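PDB 1T3Q: quinoline 2-oxidoreductase large subunit from Pseudomonas putida, which catalyses the hydroxylation of quinoline at carbon 2, as the molybdopterin-cytosine-dinucleotide-carrying subunit of a molybdenum hydroxylase of the xanthine dehydrogenase family. Local coordinates for residues 379-383 / 460-464; 396-402 / 430-434. All coordinates share one frame; numbering follows the deposited sequence.

Contact 1: 379-383 / 460-464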
loop_
_atom_site.group_PDB
_atom_site.type_symbol
_atom_site.label_atom_id
_atom_site.label_comp_id
_atom_site.label_asym_id
_atom_site.label_seq_id
_atom_site.Cartn_x
_atom_site.Cartn_y
_atom_site.Cartn_z
ATOM N N GLN B 379 42.755 -6.792 -12.905
ATOM C CA GLN B 379 43.412 -5.831 -12.024
ATOM C C GLN B 379 44.372 -6.608 -11.124
ATOM O O GLN B 379 45.525 -6.218 -10.945
ATOM C CB GLN B 379 42.365 -5.090 -11.182
ATOM C CG GLN B 379 42.919 -3.982 -10.271
ATOM C CD GLN B 379 43.377 -2.750 -11.033
ATOM O OE1 GLN B 379 42.935 -2.495 -12.156
ATOM N NE2 GLN B 379 44.249 -1.961 -10.413
ATOM N N ILE B 380 43.894 -7.716 -10.557
ATOM C CA ILE B 380 44.729 -8.555 -9.701
ATOM C C ILE B 380 45.968 -9.032 -10.459
ATOM O O ILE B 380 47.096 -8.884 -9.994
ATOM C CB ILE B 380 43.960 -9.816 -9.203
ATOM C CG1 ILE B 380 42.909 -9.417 -8.166
ATOM C CG2 ILE B 380 44.939 -10.830 -8.601
ATOM C CD1 ILE B 380 41.984 -10.556 -7.771
ATOM N N ALA B 381 45.742 -9.610 -11.633
ATOM C CA ALA B 381 46.825 -10.137 -12.453
ATOM C C ALA B 381 47.858 -9.093 -12.876
ATOM O O ALA B 381 49.059 -9.295 -12.691
ATOM C CB ALA B 381 46.241 -10.824 -13.689
ATOM N N ARG B 382 47.395 -7.979 -13.432
ATOM C CA ARG B 382 48.312 -6.936 -13.894
ATOM C C ARG B 382 49.089 -6.273 -12.759
ATOM O O ARG B 382 50.306 -6.150 -12.831
ATOM C CB ARG B 382 47.555 -5.859 -14.679
ATOM C CG ARG B 382 48.471 -4.891 -15.429
ATOM C CD ARG B 382 47.724 -3.647 -15.872
ATOM N NE ARG B 382 47.075 -3.008 -14.734
ATOM C CZ ARG B 382 45.764 -2.999 -14.528
ATOM N NH1 ARG B 382 45.270 -2.403 -13.453
ATOM N NH2 ARG B 382 44.946 -3.562 -15.408
ATOM N N GLU B 383 48.390 -5.842 -11.714
ATOM C CA GLU B 383 49.068 -5.186 -10.604
ATOM C C GLU B 383 50.069 -6.117 -9.931
ATOM O O GLU B 383 51.129 -5.678 -9.489
ATOM C CB GLU B 383 48.053 -4.660 -9.588
ATOM C CG GLU B 383 47.121 -3.575 -10.144
ATOM C CD GLU B 383 47.874 -2.345 -10.647
ATOM O OE1 GLU B 383 47.836 -2.066 -11.868
ATOM O OE2 GLU B 383 48.505 -1.652 -9.820
ATOM N N VAL B 460 50.475 -3.065 -3.822
ATOM C CA VAL B 460 49.997 -1.821 -4.407
ATOM C C VAL B 460 49.088 -2.059 -5.603
ATOM O O VAL B 460 49.321 -2.961 -6.406
ATOM C CB VAL B 460 51.179 -0.931 -4.856
ATOM C CG1 VAL B 460 50.663 0.335 -5.543
ATOM C CG2 VAL B 460 52.024 -0.562 -3.653
ATOM N N SER B 461 48.044 -1.246 -5.702
ATOM C CA SER B 461 47.106 -1.332 -6.811
ATOM C C SER B 461 46.616 0.060 -7.184
ATOM O O SER B 461 46.042 0.765 -6.355
ATOM C CB SER B 461 45.907 -2.208 -6.438
ATOM O OG SER B 461 44.939 -2.188 -7.471
ATOM N N VAL B 462 46.859 0.454 -8.431
ATOM C CA VAL B 462 46.425 1.750 -8.935
ATOM C C VAL B 462 45.401 1.466 -10.027
ATOM O O VAL B 462 45.620 0.602 -10.878
ATOM C CB VAL B 462 47.613 2.543 -9.511
ATOM C CG1 VAL B 462 47.129 3.867 -10.081
ATOM C CG2 VAL B 462 48.652 2.779 -8.409
ATOM N N PHE B 463 44.289 2.192 -10.010
ATOM C CA PHE B 463 43.238 1.948 -10.988
ATOM C C PHE B 463 42.532 3.187 -11.517
ATOM O O PHE B 463 42.706 4.302 -11.021
ATOM C CB PHE B 463 42.150 1.063 -10.362
ATOM C CG PHE B 463 41.260 1.808 -9.394
ATOM C CD1 PHE B 463 41.694 2.090 -8.101
ATOM C CD2 PHE B 463 40.030 2.312 -9.810
ATOM C CE1 PHE B 463 40.923 2.870 -7.241
ATOM C CE2 PHE B 463 39.251 3.095 -8.958
ATOM C CZ PHE B 463 39.703 3.376 -7.668
ATOM N N ASN B 464 41.725 2.955 -12.548
ATOM C CA ASN B 464 40.858 3.968 -13.124
ATOM C C ASN B 464 39.596 3.118 -13.284
ATOM O O ASN B 464 39.679 1.889 -13.224
ATOM C CB ASN B 464 41.418 4.544 -14.443
ATOM C CG ASN B 464 41.210 3.645 -15.640
ATOM O OD1 ASN B 464 40.979 2.445 -15.513
ATOM N ND2 ASN B 464 41.316 4.232 -16.828
HETATM O O HOH W 1 42.490 -0.098 -13.537
#

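Contact 2: 396-402 / 430-434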
loop_
_atom_site.group_PDB
_atom_site.type_symbol
_atom_site.label_atom_id
_atom_site.label_comp_id
_atom_site.label_asym_id
_atom_site.label_seq_id
_atom_site.Cartn_x
_atom_site.Cartn_y
_atom_site.Cartn_z
ATOM N N SER B 396 60.876 0.546 -6.848
ATOM C CA SER B 396 59.782 0.450 -5.895
ATOM C C SER B 396 58.530 0.264 -6.739
ATOM O O SER B 396 58.502 0.648 -7.911
ATOM C CB SER B 396 59.651 1.735 -5.080
ATOM O OG SER B 396 58.876 2.696 -5.775
ATOM N N PRO B 397 57.480 -0.340 -6.165
ATOM C CA PRO B 397 56.248 -0.541 -6.934
ATOM C C PRO B 397 55.626 0.789 -7.359
ATOM O O PRO B 397 54.889 0.856 -8.341
ATOM C CB PRO B 397 55.359 -1.330 -5.968
ATOM C CG PRO B 397 55.865 -0.909 -4.610
ATOM C CD PRO B 397 57.360 -0.907 -4.810
ATOM N N PHE B 398 55.923 1.848 -6.613
ATOM C CA PHE B 398 55.391 3.157 -6.944
ATOM C C PHE B 398 56.145 3.758 -8.125
ATOM O O PHE B 398 55.544 4.364 -9.009
ATOM C CB PHE B 398 55.485 4.099 -5.740
ATOM C CG PHE B 398 54.824 3.564 -4.510
ATOM C CD1 PHE B 398 55.566 2.902 -3.536
ATOM C CD2 PHE B 398 53.450 3.681 -4.340
ATOM C CE1 PHE B 398 54.945 2.359 -2.406
ATOM C CE2 PHE B 398 52.819 3.142 -3.216
ATOM C CZ PHE B 398 53.573 2.479 -2.250
ATOM N N GLU B 399 57.460 3.572 -8.139
ATOM C CA GLU B 399 58.302 4.118 -9.201
ATOM C C GLU B 399 58.041 3.481 -10.565
ATOM O O GLU B 399 57.976 4.184 -11.572
ATOM C CB GLU B 399 59.782 3.965 -8.824
ATOM C CG GLU B 399 60.785 4.490 -9.862
ATOM C CD GLU B 399 60.555 5.943 -10.246
ATOM O OE1 GLU B 399 60.176 6.749 -9.369
ATOM O OE2 GLU B 399 60.770 6.289 -11.428
ATOM N N ILE B 400 57.893 2.160 -10.616
ATOM C CA ILE B 400 57.648 1.529 -11.908
ATOM C C ILE B 400 56.319 2.009 -12.496
ATOM O O ILE B 400 56.167 2.092 -13.720
ATOM C CB ILE B 400 57.664 -0.014 -11.819
ATOM C CG1 ILE B 400 57.755 -0.601 -13.234
ATOM C CG2 ILE B 400 56.412 -0.527 -11.108
ATOM C CD1 ILE B 400 58.087 -2.080 -13.269
ATOM N N ARG B 401 55.363 2.340 -11.631
ATOM C CA ARG B 401 54.076 2.833 -12.099
ATOM C C ARG B 401 54.189 4.265 -12.627
ATOM O O ARG B 401 53.558 4.608 -13.623
ATOM C CB ARG B 401 53.025 2.727 -10.985
ATOM C CG ARG B 401 52.574 1.285 -10.744
ATOM C CD ARG B 401 51.620 1.164 -9.564
ATOM N NE ARG B 401 51.041 -0.178 -9.445
ATOM C CZ ARG B 401 51.679 -1.250 -8.984
ATOM N NH1 ARG B 401 52.941 -1.165 -8.584
ATOM N NH2 ARG B 401 51.040 -2.416 -8.910
ATOM N N ARG B 402 54.997 5.097 -11.973
ATOM C CA ARG B 402 55.187 6.473 -12.434
ATOM C C ARG B 402 55.725 6.491 -13.861
ATOM O O ARG B 402 55.420 7.392 -14.640
ATOM C CB ARG B 402 56.193 7.223 -11.560
ATOM C CG ARG B 402 55.763 7.451 -10.135
ATOM C CD ARG B 402 56.716 8.420 -9.447
ATOM N NE ARG B 402 56.353 8.581 -8.045
ATOM C CZ ARG B 402 56.900 7.895 -7.050
ATOM N NH1 ARG B 402 57.850 7.004 -7.296
ATOM N NH2 ARG B 402 56.474 8.085 -5.809
ATOM N N ILE B 430 49.515 7.809 -7.098
ATOM C CA ILE B 430 50.685 6.994 -6.799
ATOM C C ILE B 430 51.536 7.667 -5.715
ATOM O O ILE B 430 51.967 7.024 -4.759
ATOM C CB ILE B 430 51.554 6.801 -8.060
ATOM C CG1 ILE B 430 50.753 6.062 -9.139
ATOM C CG2 ILE B 430 52.827 6.044 -7.703
ATOM C CD1 ILE B 430 51.463 5.964 -10.480
ATOM N N ASN B 431 51.767 8.968 -5.874
ATOM C CA ASN B 431 52.572 9.732 -4.929
ATOM C C ASN B 431 51.928 9.835 -3.553
ATOM O O ASN B 431 52.606 9.697 -2.535
ATOM C CB ASN B 431 52.828 11.137 -5.481
ATOM C CG ASN B 431 53.759 11.133 -6.679
ATOM O OD1 ASN B 431 53.770 12.073 -7.478
ATOM N ND2 ASN B 431 54.555 10.083 -6.802
ATOM N N LEU B 432 50.621 10.075 -3.526
ATOM C CA LEU B 432 49.895 10.203 -2.263
ATOM C C LEU B 432 49.876 8.858 -1.534
ATOM O O LEU B 432 50.071 8.787 -0.319
ATOM C CB LEU B 432 48.457 10.656 -2.524
ATOM C CG LEU B 432 47.758 11.523 -1.469
ATOM C CD1 LEU B 432 46.260 11.416 -1.674
ATOM C CD2 LEU B 432 48.129 11.093 -0.063
ATOM N N LEU B 433 49.632 7.795 -2.290
ATOM C CA LEU B 433 49.585 6.452 -1.733
ATOM C C LEU B 433 50.930 6.110 -1.087
ATOM O O LEU B 433 50.975 5.568 0.017
ATOM C CB LEU B 433 49.243 5.448 -2.842
ATOM C CG LEU B 433 48.817 4.034 -2.445
ATOM C CD1 LEU B 433 47.633 4.092 -1.492
ATOM C CD2 LEU B 433 48.443 3.250 -3.704
ATOM N N GLU B 434 52.028 6.438 -1.763
ATOM C CA GLU B 434 53.341 6.155 -1.204
ATOM C C GLU B 434 53.534 6.905 0.116
ATOM O O GLU B 434 54.058 6.345 1.073
ATOM C CB GLU B 434 54.448 6.534 -2.190
ATOM C CG GLU B 434 55.849 6.274 -1.647
ATOM C CD GLU B 434 56.930 6.425 -2.699
ATOM O OE1 GLU B 434 56.879 7.405 -3.468
ATOM O OE2 GLU B 434 57.838 5.568 -2.748
HETATM O O HOH W 2 59.117 5.362 -5.020
#

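Contact 1: 379-383 / 460-464
Glu383 and Gln379, one turn apart on helix 375-393, take hold of strand 454-467 at Val462. The flanking Ser461 and Phe463 spend backbone bonds on strand 636-649, which leaves the amide groups of Val462 to the helix. Val462 N donates to Glu383 OE2 at 3.0 Å, nearly straight (165°) but from above the carboxylate plane. Gln379, its CG swung to the side remote from the backbone nitrogen (chi1 -176°) and its chain bent at chi2, lays its amide where NE2 has both its acceptors close to the amide plane: Val462 O at 2.9 Å and Ser461 OG at 3.0 Å. That hydroxyl also pairs with Ser748 of helix 744-761. Arg382 braces both side chains, giving NH1 to Gln379 OE1 at 2.7 Å and gripping Glu383 OE1 side-on with NE (3.1 Å) and NH1. OE2 also forms a salt bridge with Arg401, and OE1 a hydrogen bond with Tyr348. An alanine replacing Glu383 would probably leave Val462 N without this acceptor, Arg382 without its carboxylate mate here and Arg401 with one carboxylate fewer. The chemistry implies that a buried carboxylate, probably neutralised by arginines, can serve as acceptor for a strand amide.

Contact 2: 396-402 / 430-434
Ser396 OG, tied through one water to Glu434 of the facing helix, is the N-cap of helix 397-402. It accepts from Glu399 N at 2.9 Å and, weakly, from Phe398 N, and it lies 2.8 Å from the oxygen of the water. That water donates to Glu434 OE2 at 2.6 Å and accepts from Arg402 NH1 at 3.1 Å, so the start of one helix, its last residue and the neighbouring helix meet at a single solvent molecule. Arg402 and Glu434 also join directly: NH2 and OE1 form a salt bridge whose modelled length, 2.5 Å, is too short to be taken literally. The carboxylate comes to the edge of the guanidinium, and the two planes are turned 33° apart. Glu399, one turn before Arg402, adds a second carboxylate through OE1 to NH1, tilted from the guanidinium plane.

Beside these charges the contact is apolar. The helix backbone sets Glu434 CB over the middle of the Phe398 ring, 3.7 Å from the centroid, in a CH-pi contact. From there a trans first torsion (chi1 179°) and an extended chain carry the carboxylate past the CD1 side of the ring to Arg402. Ile430 fits alongside: its CG2 meets Phe398 CB, while CD1 reaches Arg401 CB at 3.6 Å. Leu433 touches the ring at CE2 and also Phe661 and Val663 of strand 655-665. The two helices run almost antiparallel, 174° apart. Taken together, the chemistry implies a two-part join: an aromatic and aliphatic seam fills the space between the helices, and on the partly exposed side Arg402 is shared by two carboxylates, probably offsetting part of their charge, with Arg403 a second partner for Glu399.

How the contacts relate
Contact 1 is core and contact 2 lies nearer the surface: every touching residue of the first is buried, whereas the second is partly exposed and its centre is about 28 Å from that of the chain, against about 18 Å. No secondary-structure element is common to both, but helices 375-393 and 397-402 are consecutive, and each leans on strand 454-467. Arg401 knits them together, serving contact 2 with its CB and contact 1 with its guanidinium, while Phe398 packs on Val460. Both places use arginine-carboxylate pairs, yet differently: in the interior they position groups that bind strand backbone, and nearer the surface they join two helices directly, with a water beside the pair.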